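Local coordinates for protein thiosulfate sulfurtransferase (Pseudomonas aeruginosa, PDB 1YT8) that probably transfers sulfur from thiosulfate to cyanide, as a sulfurtransferase built from four rhodanese-like domains, at residues A182-P185 and R186-V189. Sequence-based numbering, arbitrary orientation.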
ATOM      1  N   ALA A 182      23.542  -3.073 -16.938  1.00 15.92           N
ATOM      2  CA  ALA A 182      23.710  -2.535 -18.285  1.00 15.26           C
ATOM      3  C   ALA A 182      24.967  -1.664 -18.337  1.00 15.43           C
ATOM      4  O   ALA A 182      24.896  -0.459 -18.599  1.00 14.30           O
ATOM      5  CB  ALA A 182      22.484  -1.715 -18.673  1.00 15.65           C
ATOM      6  N   PRO A 183      26.142  -2.272 -18.100  1.00 16.12           N
ATOM      7  CA  PRO A 183      27.424  -1.555 -18.112  1.00 16.75           C
ATOM      8  C   PRO A 183      27.802  -0.893 -19.435  1.00 16.17           C
ATOM      9  O   PRO A 183      28.460   0.148 -19.447  1.00 17.01           O
ATOM     10  CB  PRO A 183      28.425  -2.631 -17.683  1.00 15.26           C
ATOM     11  CG  PRO A 183      27.804  -3.899 -18.200  1.00 16.27           C
ATOM     12  CD  PRO A 183      26.344  -3.708 -17.832  1.00 15.79           C
ATOM     13  N   ASP A 184      27.389  -1.494 -20.545  1.00 16.45           N
ATOM     14  CA  ASP A 184      27.688  -0.945 -21.863  1.00 17.42           C
ATOM     15  C   ASP A 184      26.697   0.188 -22.147  1.00 17.21           C
ATOM     16  O   ASP A 184      25.485  -0.020 -22.133  1.00 17.91           O
ATOM     17  CB  ASP A 184      27.545  -2.037 -22.927  1.00 17.07           C
ATOM     18  CG  ASP A 184      28.197  -1.662 -24.246  1.00 20.50           C
ATOM     19  OD1 ASP A 184      28.043  -0.504 -24.687  1.00 19.67           O
ATOM     20  OD2 ASP A 184      28.857  -2.535 -24.848  1.00 18.71           O
ATOM     21  N   PRO A 185      27.200   1.403 -22.405  1.00 18.05           N
ATOM     22  CA  PRO A 185      26.305   2.533 -22.686  1.00 18.11           C
ATOM     23  C   PRO A 185      25.400   2.322 -23.899  1.00 18.37           C
ATOM     24  O   PRO A 185      24.379   2.996 -24.043  1.00 19.86           O
ATOM     25  CB  PRO A 185      27.273   3.702 -22.868  1.00 18.26           C
ATOM     26  CG  PRO A 185      28.500   3.040 -23.410  1.00 19.77           C
ATOM     27  CD  PRO A 185      28.610   1.802 -22.544  1.00 16.19           C
ATOM     28  N   ARG A 186      25.766   1.386 -24.770  1.00 17.53           N
ATOM     29  CA  ARG A 186      24.960   1.104 -25.957  1.00 18.98           C
ATOM     30  C   ARG A 186      23.742   0.238 -25.619  1.00 19.01           C
ATOM     31  O   ARG A 186      22.755   0.232 -26.355  1.00 18.95           O
ATOM     32  CB  ARG A 186      25.804   0.388 -27.018  1.00 23.36           C
ATOM     33  CG  ARG A 186      26.965   1.203 -27.560  1.00 27.25           C
ATOM     34  CD  ARG A 186      27.876   0.336 -28.418  1.00 30.63           C
ATOM     35  NE  ARG A 186      28.413  -0.794 -27.659  1.00 34.82           N
ATOM     36  CZ  ARG A 186      29.239  -1.709 -28.156  1.00 36.19           C
ATOM     37  NH1 ARG A 186      29.634  -1.635 -29.421  1.00 37.82           N
ATOM     38  NH2 ARG A 186      29.671  -2.699 -27.390  1.00 37.30           N
ATOM     39  N   THR A 187      23.817  -0.487 -24.507  1.00 17.51           N
ATOM     40  CA  THR A 187      22.727  -1.367 -24.078  1.00 16.48           C
ATOM     41  C   THR A 187      21.448  -0.605 -23.740  1.00 15.99           C
ATOM     42  O   THR A 187      21.453   0.300 -22.899  1.00 14.79           O
ATOM     43  CB  THR A 187      23.131  -2.196 -22.831  1.00 16.61           C
ATOM     44  OG1 THR A 187      24.272  -3.000 -23.140  1.00 15.19           O
ATOM     45  CG2 THR A 187      21.990  -3.111 -22.393  1.00 16.10           C
ATOM     46  N   ARG A 188      20.353  -0.976 -24.398  1.00 14.81           N
ATOM     47  CA  ARG A 188      19.070  -0.334 -24.134  1.00 15.67           C
ATOM     48  C   ARG A 188      18.547  -0.807 -22.788  1.00 14.56           C
ATOM     49  O   ARG A 188      18.720  -1.970 -22.418  1.00 12.82           O
ATOM     50  CB  ARG A 188      18.035  -0.708 -25.196  1.00 19.91           C
ATOM     51  CG  ARG A 188      18.417  -0.365 -26.616  1.00 25.34           C
ATOM     52  CD  ARG A 188      17.206  -0.456 -27.529  1.00 28.77           C
ATOM     53  NE  ARG A 188      16.157   0.437 -27.060  1.00 33.89           N
ATOM     54  CZ  ARG A 188      15.356   1.141 -27.850  1.00 32.19           C
ATOM     55  NH1 ARG A 188      15.472   1.067 -29.168  1.00 32.70           N
ATOM     56  NH2 ARG A 188      14.445   1.934 -27.311  1.00 31.06           N
ATOM     57  N   VAL A 189      17.906   0.098 -22.058  1.00 14.32           N
ATOM     58  CA  VAL A 189      17.317  -0.243 -20.774  1.00 13.07           C
ATOM     59  C   VAL A 189      15.827   0.021 -20.918  1.00 14.37           C
ATOM     60  O   VAL A 189      15.405   1.137 -21.241  1.00 14.84           O
ATOM     61  CB  VAL A 189      17.908   0.602 -19.622  1.00 12.69           C
ATOM     62  CG1 VAL A 189      17.134   0.347 -18.325  1.00 13.50           C
ATOM     63  CG2 VAL A 189      19.372   0.232 -19.417  1.00 13.56           C
TER
HETATM   64  O   HOH W   1      25.607  -3.905 -21.053  1.00 16.67           O
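Asp184 and Arg186 form a side-on salt bridge within a type I beta turn, Asp184 to Thr187. Arg186 NH2 meets the syn lone pair of Asp184 OD2 at 2.7 Å, while NE reaches OD1 at 3.0 Å; carboxylate and guanidinium lie nearly coplanar, 20° apart. A bend at chi3 (-59°) folds the arginine chain back so that the NE/NH2 edge of the guanidinium faces the acid.

Hydrogen bonds from backbone N-H groups and one water complete the turn. Arg186 N also donates to Asp184 OD1 (3.0 Å), on its anti side, which makes this an Asx turn, and Thr187 N closes the beta turn onto Asp184 O at 2.9 Å. One water joins Asp184 N, 3.0 Å away, to Thr187 OG1, at 2.6 Å.

The apolar contacts lie deeper: Ala182 CB packs against Val189 CG2 at 3.7 Å, with Thr187 CG2 beside it. They join the residue just after helix 174-181 to the start of strand 188-192, central in the parallel sheet of this rhodanese-like domain, where Val189 also touches Val148 and Leu150.

With OD1 taking two donors and OD2 a third, the carboxylate is fixed in rotation and is probably ionised, holding the Arg186 guanidinium edge-on to the acid, within the turn that leads the chain into the sheet.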